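Local coordinates for 3-hydroxyacyl-thioester dehydratase X (Mycobacterium tuberculosis, PDB 4OOB), which interconverts (3R)-3-hydroxyacyl-CoA and trans-2-enoyl-CoA by dehydration and hydration, accepting many chain lengths with a preference for C8 to C12 substrates, at residues L103-V108 / F125-R130; A68-N73 / V216-P221; L96-R101 / R130-G135; P62-G67 / G168-P173. All blocks are in the same frame, centred on the assembly; numbering follows the deposited sequence.

Contact 1: L103-V108 / F125-R130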
loop_
_atom_site.group_PDB
_atom_site.type_symbol
_atom_site.label_atom_id
_atom_site.label_comp_id
_atom_site.label_asym_id
_atom_site.label_seq_id
_atom_site.Cartn_x
_atom_site.Cartn_y
_atom_site.Cartn_z
ATOM N N LEU A 103 16.656 0.558 7.569
ATOM C CA LEU A 103 16.623 -0.881 7.557
ATOM C C LEU A 103 15.291 -1.308 6.909
ATOM O O LEU A 103 14.213 -0.931 7.356
ATOM C CB LEU A 103 16.756 -1.411 8.976
ATOM C CG LEU A 103 17.988 -2.163 9.520
ATOM C CD1 LEU A 103 19.306 -1.951 8.767
ATOM C CD2 LEU A 103 18.183 -1.940 11.009
ATOM N N LEU A 104 15.411 -2.086 5.839
ATOM C CA LEU A 104 14.286 -2.618 5.135
ATOM C C LEU A 104 14.016 -3.981 5.741
ATOM O O LEU A 104 14.955 -4.731 6.044
ATOM C CB LEU A 104 14.569 -2.794 3.618
ATOM C CG LEU A 104 15.040 -1.572 2.837
ATOM C CD1 LEU A 104 15.711 -1.973 1.519
ATOM C CD2 LEU A 104 13.853 -0.653 2.524
ATOM N N VAL A 105 12.733 -4.300 5.839
ATOM C CA VAL A 105 12.290 -5.641 6.180
ATOM C C VAL A 105 11.103 -6.014 5.310
ATOM O O VAL A 105 10.278 -5.160 4.973
ATOM C CB VAL A 105 11.878 -5.728 7.648
ATOM C CG1 VAL A 105 10.729 -4.750 7.944
ATOM C CG2 VAL A 105 11.479 -7.148 7.977
ATOM N N ASP A 106 10.992 -7.286 4.978
ATOM C CA ASP A 106 9.869 -7.773 4.232
ATOM C C ASP A 106 8.839 -8.406 5.147
ATOM O O ASP A 106 9.165 -9.225 6.009
ATOM C CB ASP A 106 10.312 -8.818 3.223
ATOM C CG ASP A 106 11.104 -8.256 2.043
ATOM O OD1 ASP A 106 11.148 -7.024 1.749
ATOM O OD2 ASP A 106 11.712 -9.120 1.396
ATOM N N LEU A 107 7.571 -8.047 4.925
ATOM C CA LEU A 107 6.424 -8.608 5.689
ATOM C C LEU A 107 5.566 -9.387 4.728
ATOM O O LEU A 107 5.026 -8.819 3.806
ATOM C CB LEU A 107 5.616 -7.484 6.298
ATOM C CG LEU A 107 6.041 -6.893 7.649
ATOM C CD1 LEU A 107 7.363 -7.386 8.131
ATOM C CD2 LEU A 107 6.013 -5.378 7.655
ATOM N N VAL A 108 5.519 -10.708 4.907
ATOM C CA VAL A 108 5.029 -11.609 3.867
ATOM C C VAL A 108 3.735 -12.166 4.442
ATOM O O VAL A 108 3.734 -12.748 5.537
ATOM C CB VAL A 108 6.098 -12.686 3.572
ATOM C CG1 VAL A 108 5.643 -13.702 2.554
ATOM C CG2 VAL A 108 7.405 -12.028 3.101
ATOM N N PHE A 125 8.787 -2.396 4.164
ATOM C CA PHE A 125 8.905 -1.143 4.880
ATOM C C PHE A 125 10.379 -0.804 5.162
ATOM O O PHE A 125 11.206 -1.696 5.421
ATOM C CB PHE A 125 8.103 -1.200 6.193
ATOM C CG PHE A 125 6.664 -0.846 6.029
ATOM C CD1 PHE A 125 6.292 0.452 5.741
ATOM C CD2 PHE A 125 5.677 -1.787 6.195
ATOM C CE1 PHE A 125 4.952 0.797 5.604
ATOM C CE2 PHE A 125 4.344 -1.453 6.030
ATOM C CZ PHE A 125 3.982 -0.172 5.712
ATOM N N LEU A 126 10.681 0.485 5.020
ATOM C CA LEU A 126 11.952 1.114 5.424
ATOM C C LEU A 126 11.715 1.772 6.785
ATOM O O LEU A 126 10.853 2.684 6.934
ATOM C CB LEU A 126 12.415 2.190 4.415
ATOM C CG LEU A 126 13.726 2.950 4.756
ATOM C CD1 LEU A 126 14.955 2.073 4.594
ATOM C CD2 LEU A 126 13.890 4.193 3.926
ATOM N N HIS A 127 12.407 1.246 7.785
ATOM C CA HIS A 127 12.422 1.848 9.099
ATOM C C HIS A 127 13.608 2.773 9.231
ATOM O O HIS A 127 14.750 2.338 9.338
ATOM C CB HIS A 127 12.446 0.763 10.142
ATOM C CG HIS A 127 11.218 -0.095 10.109
ATOM N ND1 HIS A 127 9.976 0.375 10.486
ATOM C CD2 HIS A 127 11.037 -1.383 9.746
ATOM C CE1 HIS A 127 9.086 -0.588 10.361
ATOM N NE2 HIS A 127 9.701 -1.661 9.907
ATOM N N GLN A 128 13.339 4.057 9.234
ATOM C CA GLN A 128 14.416 5.025 9.187
ATOM C C GLN A 128 15.356 4.930 10.386
ATOM O O GLN A 128 14.936 4.689 11.559
ATOM C CB GLN A 128 13.879 6.450 9.099
ATOM C CG GLN A 128 12.734 6.698 8.146
ATOM C CD GLN A 128 12.569 8.176 7.809
ATOM O OE1 GLN A 128 11.456 8.739 7.856
ATOM N NE2 GLN A 128 13.671 8.819 7.522
ATOM N N GLN A 129 16.627 5.202 10.083
ATOM C CA GLN A 129 17.764 5.179 11.037
ATOM C C GLN A 129 19.050 5.267 10.230
ATOM O O GLN A 129 19.062 4.925 9.034
ATOM C CB GLN A 129 17.795 3.875 11.871
ATOM C CG GLN A 129 17.918 2.621 11.032
ATOM C CD GLN A 129 17.312 1.404 11.688
ATOM O OE1 GLN A 129 17.960 0.718 12.415
ATOM N NE2 GLN A 129 16.065 1.114 11.373
ATOM N N ARG A 130 20.139 5.658 10.875
ATOM C CA ARG A 130 21.478 5.600 10.239
ATOM C C ARG A 130 21.923 4.163 10.091
ATOM O O ARG A 130 21.753 3.380 11.002
ATOM C CB ARG A 130 22.567 6.326 11.065
ATOM C CG ARG A 130 23.599 6.989 10.187
ATOM C CD ARG A 130 24.795 7.591 10.923
ATOM N NE ARG A 130 25.624 6.458 11.175
ATOM C CZ ARG A 130 26.664 6.065 10.478
ATOM N NH1 ARG A 130 27.215 6.789 9.528
ATOM N NH2 ARG A 130 27.161 4.918 10.797
#
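L103 faces H127 and V105 faces F125 as hydrogen-bonded pairs of an antiparallel hairpin, and L104 meets L126 as the non-hydrogen-bonded pair between them. Of the four backbone bonds, H127 N to L103 O measures 2.9 Å and V105 N to F125 O 3.0 Å. H127 O has two donors, L103 N and Q129 NE2, which approach from opposite faces of its carbonyl plane. Q129 NE2 lies 2.7 Å from H127 O. The Q129 amide thus folds back where the strand gives out, a place suited to a side chain that can supply an N-H, and it lies against L103.

The apolar contacts divide between the two faces. On one, L126 has CG beside its carbonyl carbon (chi1 178°), which carries CD1 to 3.6 Å from L104 CD2. On the other, V105 offers a compact methyl, CG1, to the edge of the H127 imidazole, 3.8 Å from H127 NE2. L107 crosses F125 at about a right angle, and its forked end puts one methyl, CD2, in the ring plane 3.9 Å from F125 CD2.

Strand 86-99 flanks the hairpin beyond L104, strand 69-77 flanks it beyond L126, and helix 43-57 covers L107 and F125.

Contact 2: A68-N73 / V216-P221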
loop_
_atom_site.group_PDB
_atom_site.type_symbol
_atom_site.label_atom_id
_atom_site.label_comp_id
_atom_site.label_asym_id
_atom_site.label_seq_id
_atom_site.Cartn_x
_atom_site.Cartn_y
_atom_site.Cartn_z
ATOM N N ALA A 68 8.236 5.206 9.497
ATOM C CA ALA A 68 8.395 4.123 8.501
ATOM C C ALA A 68 7.932 4.577 7.147
ATOM O O ALA A 68 6.979 5.336 7.025
ATOM C CB ALA A 68 7.571 2.920 8.852
ATOM N N ILE A 69 8.575 4.066 6.127
ATOM C CA ILE A 69 8.248 4.468 4.775
ATOM C C ILE A 69 8.000 3.184 4.014
ATOM O O ILE A 69 8.830 2.294 4.045
ATOM C CB ILE A 69 9.419 5.242 4.151
ATOM C CG1 ILE A 69 9.726 6.496 4.989
ATOM C CG2 ILE A 69 9.132 5.571 2.668
ATOM C CD1 ILE A 69 10.976 7.270 4.503
ATOM N N HIS A 70 6.841 3.104 3.363
ATOM C CA HIS A 70 6.513 1.976 2.528
ATOM C C HIS A 70 7.279 2.138 1.170
ATOM O O HIS A 70 7.063 3.081 0.404
ATOM C CB HIS A 70 4.983 1.916 2.357
ATOM C CG HIS A 70 4.491 0.623 1.838
ATOM N ND1 HIS A 70 3.153 0.309 1.744
ATOM C CD2 HIS A 70 5.156 -0.453 1.382
ATOM C CE1 HIS A 70 3.017 -0.899 1.242
ATOM N NE2 HIS A 70 4.219 -1.371 0.991
ATOM N N THR A 71 8.144 1.185 0.852
ATOM C CA THR A 71 8.942 1.310 -0.353
ATOM C C THR A 71 8.418 0.451 -1.504
ATOM O O THR A 71 8.509 0.892 -2.625
ATOM C CB THR A 71 10.404 0.951 -0.084
ATOM O OG1 THR A 71 10.433 -0.290 0.584
ATOM C CG2 THR A 71 11.110 2.026 0.858
ATOM N N GLU A 72 7.840 -0.724 -1.213
ATOM C CA GLU A 72 7.439 -1.696 -2.214
ATOM C C GLU A 72 6.330 -2.595 -1.737
ATOM O O GLU A 72 6.221 -2.925 -0.539
ATOM C CB GLU A 72 8.613 -2.578 -2.629
ATOM C CG GLU A 72 9.140 -2.216 -4.000
ATOM C CD GLU A 72 10.337 -3.012 -4.448
ATOM O OE1 GLU A 72 11.331 -2.348 -4.817
ATOM O OE2 GLU A 72 10.279 -4.265 -4.469
ATOM N N ASN A 73 5.514 -3.018 -2.694
ATOM C CA ASN A 73 4.420 -3.908 -2.407
ATOM C C ASN A 73 4.117 -4.791 -3.581
ATOM O O ASN A 73 3.906 -4.274 -4.690
ATOM C CB ASN A 73 3.161 -3.125 -2.059
ATOM C CG ASN A 73 2.286 -3.885 -1.085
ATOM O OD1 ASN A 73 1.219 -4.430 -1.439
ATOM N ND2 ASN A 73 2.739 -3.961 0.130
ATOM N N VAL A 216 4.164 -2.611 -7.001
ATOM C CA VAL A 216 4.270 -1.205 -6.821
ATOM C C VAL A 216 5.628 -0.894 -6.224
ATOM O O VAL A 216 6.075 -1.495 -5.249
ATOM C CB VAL A 216 3.171 -0.678 -5.860
ATOM C CG1 VAL A 216 3.351 0.810 -5.609
ATOM C CG2 VAL A 216 1.793 -0.920 -6.451
ATOM N N ARG A 217 6.245 0.100 -6.805
ATOM C CA ARG A 217 7.471 0.688 -6.289
ATOM C C ARG A 217 7.153 2.132 -5.850
ATOM O O ARG A 217 6.697 2.930 -6.679
ATOM C CB ARG A 217 8.495 0.675 -7.437
ATOM C CG ARG A 217 9.919 0.339 -7.066
ATOM C CD ARG A 217 10.534 1.384 -6.120
ATOM N NE ARG A 217 11.431 0.728 -5.152
ATOM C CZ ARG A 217 11.911 1.275 -4.037
ATOM N NH1 ARG A 217 11.612 2.524 -3.700
ATOM N NH2 ARG A 217 12.694 0.545 -3.256
ATOM N N PHE A 218 7.403 2.491 -4.591
ATOM C CA PHE A 218 7.167 3.893 -4.122
ATOM C C PHE A 218 8.436 4.773 -4.123
ATOM O O PHE A 218 9.494 4.331 -3.744
ATOM C CB PHE A 218 6.573 3.921 -2.720
ATOM C CG PHE A 218 5.233 3.253 -2.604
ATOM C CD1 PHE A 218 4.095 3.886 -3.062
ATOM C CD2 PHE A 218 5.117 2.032 -2.015
ATOM C CE1 PHE A 218 2.861 3.324 -2.935
ATOM C CE2 PHE A 218 3.888 1.416 -1.877
ATOM C CZ PHE A 218 2.745 2.074 -2.317
ATOM N N ALA A 219 8.323 6.020 -4.549
ATOM C CA ALA A 219 9.499 6.889 -4.662
ATOM C C ALA A 219 9.241 8.183 -3.911
ATOM O O ALA A 219 9.307 8.176 -2.710
ATOM C CB ALA A 219 9.879 7.106 -6.121
ATOM N N LYS A 220 8.904 9.266 -4.581
ATOM C CA LYS A 220 8.740 10.577 -3.878
ATOM C C LYS A 220 7.478 10.531 -3.037
ATOM O O LYS A 220 6.436 10.117 -3.556
ATOM C CB LYS A 220 8.581 11.755 -4.851
ATOM C CG LYS A 220 9.766 11.945 -5.809
ATOM C CD LYS A 220 10.934 12.707 -5.192
ATOM C CE LYS A 220 11.003 14.148 -5.705
ATOM N NZ LYS A 220 12.008 14.959 -4.940
ATOM N N PRO A 221 7.577 10.937 -1.765
ATOM C CA PRO A 221 6.453 10.980 -0.858
ATOM C C PRO A 221 5.372 11.908 -1.377
ATOM O O PRO A 221 5.653 12.827 -2.110
ATOM C CB PRO A 221 7.074 11.486 0.451
ATOM C CG PRO A 221 8.294 12.256 0.027
ATOM C CD PRO A 221 8.817 11.419 -1.111
#
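The seam between the two halves of a double hotdog fold runs here, where N73 pairs with V216 and E72 with R217, joining strands 69-77 and 212-218 into one continuous antiparallel sheet. N73 and V216 exchange both backbone bonds, V216 N to N73 O being 2.9 Å, and F218 N reaches T71 O at 2.8 Å. T71 and E72 together face T124 on the other neighbouring strand, a classic beta bulge.

Among the side chains, F218 turns an edge to the face of H70: its CE2 stands over the centre of the imidazole, 3.8 Å from H70 CG, with the two planes at 50°. Phenylalanine suits this buried place because it can bring a C-H edge over the H70 ring while its CB packs by H70 O. H70 also makes a weak bond from NE2 to E72 O. R217, bent at chi2 and chi3, brings NE to 3.1 Å from E72 OE1, meeting the anti lone pair of that oxygen in a salt bridge. The guanidinium and carboxylate planes are nearly perpendicular, at 79°, and T71 O lies over one face of the guanidinium.

E72 OE2 bonds H74 NE2, so the carboxylate is shared between an arginine and a histidine; its negative charge is probably well compensated.

Contact 3: L96-R101 / R130-G135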
loop_
_atom_site.group_PDB
_atom_site.type_symbol
_atom_site.label_atom_id
_atom_site.label_comp_id
_atom_site.label_asym_id
_atom_site.label_seq_id
_atom_site.Cartn_x
_atom_site.Cartn_y
_atom_site.Cartn_z
ATOM N N LEU A 96 15.826 -8.712 6.601
ATOM C CA LEU A 96 16.395 -7.458 7.102
ATOM C C LEU A 96 17.575 -7.108 6.293
ATOM O O LEU A 96 18.483 -7.900 6.189
ATOM C CB LEU A 96 16.902 -7.539 8.530
ATOM C CG LEU A 96 16.069 -6.904 9.625
ATOM C CD1 LEU A 96 15.405 -5.574 9.228
ATOM C CD2 LEU A 96 15.036 -7.968 9.994
ATOM N N ARG A 97 17.594 -5.907 5.751
ATOM C CA ARG A 97 18.839 -5.430 5.182
ATOM C C ARG A 97 18.926 -3.912 5.222
ATOM O O ARG A 97 17.908 -3.184 5.392
ATOM C CB ARG A 97 19.072 -5.988 3.767
ATOM C CG ARG A 97 18.200 -5.445 2.638
ATOM C CD ARG A 97 16.898 -6.191 2.610
ATOM N NE ARG A 97 16.015 -5.872 1.497
ATOM C CZ ARG A 97 14.690 -6.016 1.531
ATOM N NH1 ARG A 97 14.000 -6.452 2.610
ATOM N NH2 ARG A 97 14.032 -5.677 0.479
ATOM N N GLU A 98 20.167 -3.471 5.055
ATOM C CA GLU A 98 20.562 -2.110 5.228
ATOM C C GLU A 98 20.261 -1.339 3.987
ATOM O O GLU A 98 20.293 -1.861 2.914
ATOM C CB GLU A 98 22.057 -2.022 5.551
ATOM C CG GLU A 98 22.415 -2.063 7.036
ATOM C CD GLU A 98 23.865 -1.651 7.272
ATOM O OE1 GLU A 98 24.684 -1.846 6.395
ATOM O OE2 GLU A 98 24.196 -1.130 8.349
ATOM N N HIS A 99 19.936 -0.085 4.158
ATOM C CA HIS A 99 19.672 0.832 3.083
ATOM C C HIS A 99 20.325 2.142 3.580
ATOM O O HIS A 99 20.691 2.258 4.730
ATOM C CB HIS A 99 18.170 0.919 2.870
ATOM C CG HIS A 99 17.741 1.954 1.887
ATOM N ND1 HIS A 99 17.230 1.633 0.645
ATOM C CD2 HIS A 99 17.707 3.301 1.965
ATOM C CE1 HIS A 99 16.910 2.734 -0.009
ATOM N NE2 HIS A 99 17.199 3.764 0.770
ATOM N N ARG A 100 20.537 3.076 2.692
ATOM C CA ARG A 100 21.144 4.340 3.009
ATOM C C ARG A 100 20.378 5.150 4.118
ATOM O O ARG A 100 20.983 5.948 4.878
ATOM C CB ARG A 100 21.195 5.135 1.710
ATOM C CG ARG A 100 21.872 6.495 1.805
ATOM C CD ARG A 100 21.833 7.167 0.440
ATOM N NE ARG A 100 22.233 8.562 0.522
ATOM C CZ ARG A 100 21.413 9.592 0.671
ATOM N NH1 ARG A 100 20.082 9.449 0.742
ATOM N NH2 ARG A 100 21.953 10.792 0.756
ATOM N N ARG A 101 19.065 4.935 4.187
ATOM C CA ARG A 101 18.175 5.727 4.973
ATOM C C ARG A 101 17.519 4.894 6.035
ATOM O O ARG A 101 16.701 5.396 6.799
ATOM C CB ARG A 101 17.160 6.429 4.057
ATOM C CG ARG A 101 17.784 7.673 3.445
ATOM C CD ARG A 101 17.050 8.271 2.279
ATOM N NE ARG A 101 15.637 8.378 2.498
ATOM C CZ ARG A 101 14.687 7.859 1.712
ATOM N NH1 ARG A 101 14.990 7.204 0.594
ATOM N NH2 ARG A 101 13.406 8.043 2.039
ATOM N N ARG A 130 20.139 5.658 10.875
ATOM C CA ARG A 130 21.478 5.600 10.239
ATOM C C ARG A 130 21.923 4.163 10.091
ATOM O O ARG A 130 21.753 3.380 11.002
ATOM C CB ARG A 130 22.567 6.326 11.065
ATOM C CG ARG A 130 23.599 6.989 10.187
ATOM C CD ARG A 130 24.795 7.591 10.923
ATOM N NE ARG A 130 25.624 6.458 11.175
ATOM C CZ ARG A 130 26.664 6.065 10.478
ATOM N NH1 ARG A 130 27.215 6.789 9.528
ATOM N NH2 ARG A 130 27.161 4.918 10.797
ATOM N N THR A 131 22.541 3.836 8.969
ATOM C CA THR A 131 23.204 2.541 8.778
ATOM C C THR A 131 24.631 2.770 8.255
ATOM O O THR A 131 24.972 3.879 7.856
ATOM C CB THR A 131 22.459 1.713 7.718
ATOM O OG1 THR A 131 22.726 2.239 6.402
ATOM C CG2 THR A 131 20.938 1.720 7.981
ATOM N N SER A 132 25.418 1.704 8.166
ATOM C CA SER A 132 26.731 1.761 7.508
ATOM C C SER A 132 26.680 2.123 6.017
ATOM O O SER A 132 27.715 2.161 5.398
ATOM C CB SER A 132 27.409 0.399 7.591
ATOM O OG SER A 132 26.851 -0.481 6.604
ATOM N N LEU A 133 25.498 2.317 5.424
ATOM C CA LEU A 133 25.384 2.715 4.023
ATOM C C LEU A 133 25.007 4.196 3.936
ATOM O O LEU A 133 24.837 4.723 2.844
ATOM C CB LEU A 133 24.306 1.849 3.305
ATOM C CG LEU A 133 24.630 0.680 2.381
ATOM C CD1 LEU A 133 25.836 -0.127 2.857
ATOM C CD2 LEU A 133 23.421 -0.242 2.172
ATOM N N SER A 134 24.881 4.866 5.080
ATOM C CA SER A 134 24.352 6.215 5.106
ATOM C C SER A 134 25.352 7.261 4.581
ATOM O O SER A 134 24.948 8.313 4.055
ATOM C CB SER A 134 23.850 6.578 6.509
ATOM O OG SER A 134 22.736 5.757 6.899
ATOM N N GLY A 135 26.644 6.984 4.735
ATOM C CA GLY A 135 27.687 7.735 4.014
ATOM C C GLY A 135 27.698 7.070 2.651
ATOM O O GLY A 135 28.108 5.900 2.531
#
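E98 grips S132 with both carboxylate oxygens. S132 OG donates to E98 OE1 at 2.6 Å on the syn side, close to the carboxylate plane, while S132 N meets E98 OE2 at 3.1 Å from well above that plane. Glutamate suits the place because one side chain can take a hydroxyl and the adjoining backbone N-H together.

Two further hydroxyls serve the backbone. With chi1 at 74°, T131 OG1 is placed to donate to H99 O at 2.6 Å and accept from L133 N at 2.9 Å, the second bond making an ST turn. S134 OG accepts from T131 N at 2.8 Å. A type I turn runs from T131 to S134. The hydroxyls of T131 and S134 thus hold this bend from within, while those of T131 and S132 tie it to the strand.

Aliphatic groups pack against backbone carbonyls: L133 CD2 rests 3.6 Å from E98 O, and R100 CG lies beside L133 O, also at 3.6 Å.

This surface loop, following strand 116-128, is thus fastened to the last part of strand 86-99 and the turn that follows. R100 NE bonds E136 O further along it, while strand 102-113 lies alongside, pairing L104 with R97.

Contact 4: P62-G67 / G168-P173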
loop_
_atom_site.group_PDB
_atom_site.type_symbol
_atom_site.label_atom_id
_atom_site.label_comp_id
_atom_site.label_asym_id
_atom_site.label_seq_id
_atom_site.Cartn_x
_atom_site.Cartn_y
_atom_site.Cartn_z
ATOM N N PRO A 62 -2.503 -0.937 15.287
ATOM C CA PRO A 62 -2.911 -0.511 13.940
ATOM C C PRO A 62 -2.191 0.826 13.458
ATOM O O PRO A 62 -2.810 1.903 13.310
ATOM C CB PRO A 62 -4.414 -0.297 14.136
ATOM C CG PRO A 62 -4.450 0.371 15.484
ATOM C CD PRO A 62 -3.371 -0.329 16.307
ATOM N N PHE A 63 -0.871 0.715 13.279
ATOM C CA PHE A 63 -0.007 1.818 12.856
ATOM C C PHE A 63 1.225 1.153 12.279
ATOM O O PHE A 63 1.749 0.175 12.847
ATOM C CB PHE A 63 0.525 2.745 13.992
ATOM C CG PHE A 63 -0.462 3.105 15.083
ATOM C CD1 PHE A 63 -1.058 4.356 15.122
ATOM C CD2 PHE A 63 -0.692 2.235 16.147
ATOM C CE1 PHE A 63 -1.912 4.702 16.134
ATOM C CE2 PHE A 63 -1.561 2.572 17.178
ATOM C CZ PHE A 63 -2.180 3.805 17.165
ATOM N N ALA A 64 1.718 1.722 11.182
ATOM C CA ALA A 64 3.070 1.447 10.741
ATOM C C ALA A 64 3.897 2.217 11.742
ATOM O O ALA A 64 3.420 3.184 12.333
ATOM C CB ALA A 64 3.298 1.937 9.316
ATOM N N ALA A 65 5.119 1.761 11.981
ATOM C CA ALA A 65 6.002 2.462 12.938
ATOM C C ALA A 65 6.089 3.881 12.449
ATOM O O ALA A 65 6.063 4.168 11.198
ATOM C CB ALA A 65 7.403 1.830 13.024
ATOM N N MET A 66 6.190 4.777 13.417
ATOM C CA MET A 66 6.084 6.180 13.134
ATOM C C MET A 66 7.234 6.518 12.220
ATOM O O MET A 66 8.364 6.098 12.409
ATOM C CB MET A 66 6.107 6.986 14.430
ATOM C CG MET A 66 5.441 8.349 14.304
ATOM S SD MET A 66 5.488 9.242 15.868
ATOM C CE MET A 66 4.779 8.151 17.076
ATOM N N GLY A 67 6.954 7.221 11.161
ATOM C CA GLY A 67 8.025 7.574 10.276
ATOM C C GLY A 67 8.455 6.544 9.226
ATOM O O GLY A 67 9.011 7.007 8.186
ATOM N N GLY A 168 -8.181 1.988 6.679
ATOM C CA GLY A 168 -7.152 1.110 6.119
ATOM C C GLY A 168 -6.075 0.462 7.041
ATOM O O GLY A 168 -4.919 0.017 6.597
ATOM N N GLY A 169 -6.426 0.387 8.315
ATOM C CA GLY A 169 -5.569 -0.322 9.291
ATOM C C GLY A 169 -4.195 0.258 9.664
ATOM O O GLY A 169 -3.345 -0.495 10.214
ATOM N N ASP A 170 -3.958 1.553 9.364
ATOM C CA ASP A 170 -2.641 2.187 9.609
ATOM C C ASP A 170 -2.876 3.641 9.992
ATOM O O ASP A 170 -3.179 4.444 9.125
ATOM C CB ASP A 170 -1.749 2.078 8.369
ATOM C CG ASP A 170 -0.386 2.790 8.527
ATOM O OD1 ASP A 170 -0.152 3.352 9.628
ATOM O OD2 ASP A 170 0.442 2.803 7.560
ATOM N N HIS A 171 -2.775 3.945 11.296
ATOM C CA HIS A 171 -2.871 5.313 11.835
ATOM C C HIS A 171 -1.488 6.003 12.093
ATOM O O HIS A 171 -1.433 6.938 12.852
ATOM C CB HIS A 171 -3.664 5.335 13.171
ATOM C CG HIS A 171 -5.132 5.039 13.038
ATOM N ND1 HIS A 171 -5.650 3.753 13.046
ATOM C CD2 HIS A 171 -6.194 5.867 12.930
ATOM C CE1 HIS A 171 -6.959 3.807 12.916
ATOM N NE2 HIS A 171 -7.311 5.078 12.867
ATOM N N ASN A 172 -0.408 5.537 11.481
ATOM C CA ASN A 172 0.916 6.177 11.609
ATOM C C ASN A 172 0.715 7.671 11.400
ATOM O O ASN A 172 0.293 8.114 10.307
ATOM C CB ASN A 172 1.882 5.532 10.603
ATOM C CG ASN A 172 3.208 6.245 10.460
ATOM O OD1 ASN A 172 3.533 7.100 11.203
ATOM N ND2 ASN A 172 3.972 5.863 9.448
ATOM N N PRO A 173 0.938 8.459 12.481
ATOM C CA PRO A 173 0.606 9.897 12.505
ATOM C C PRO A 173 1.421 10.820 11.601
ATOM O O PRO A 173 1.183 12.063 11.628
ATOM C CB PRO A 173 0.822 10.283 13.962
ATOM C CG PRO A 173 1.780 9.298 14.510
ATOM C CD PRO A 173 1.663 8.045 13.697
#
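Segments 62-67 and 168-173, neither a helix nor a strand, run in broadly similar directions, 37° apart end to end, and come together where the CA atoms of F63 and D170 are 4.2 Å apart. H171 N donates to P62 O at 2.9 Å, and H171 ND1 adds a weak bond to the same oxygen. Glycine fits at G169, where phi is positive, and at G67, where a CB would jam against the preceding carbonyl O.

D170 OD1 takes two N-H groups: A64 N, at 2.9 Å, from well above the carboxylate plane, and N172 N, also at 2.9 Å, nearly along the C-O axis, closing an Asx turn. Aspartate's short side chain, with CG anti to the backbone N (chi1 177°), can both curl its loop and hold the neighbouring one.

The run from G169 to H175, Gly-Asp-His-Asn-Pro-Ile-His, fits the hydratase 2 motif of MaoC-like enzymes; D170 and H175, which touch, probably correspond to the catalytic dyad of relatives. F49 of helix 43-57 touches both D170 and A64.

Farther along, the N172 amide offers OD1 to G67 N, a weak bond of 3.4 Å. M66 crosses P173 at about a right angle, M66 CG to P173 CG 3.8 Å, and F63 CD1 lies 3.4 Å from H171 CB.

From the N terminus the chain leaves helix 43-57 through residues 62-67 and enters strand 69-77, so contacts 4 and 2 begin back to back. Residues 96-101 then open contact 3, and the hairpin of contact 1 closes within it; the two share R130, where the hairpin gives way to the loop. Both lie inside the longer loops closed by contacts 2 and 4. After that the chain reaches 168-173, closing contact 4, and only later 216-221, closing contact 2, so these two cross. Contacts 1 and 2 join strands of one sheet, contact 2 linking its two halves, and contact 3 ties a loop to its strand 86-99, while contact 4 ties together loops flanking the helices of both.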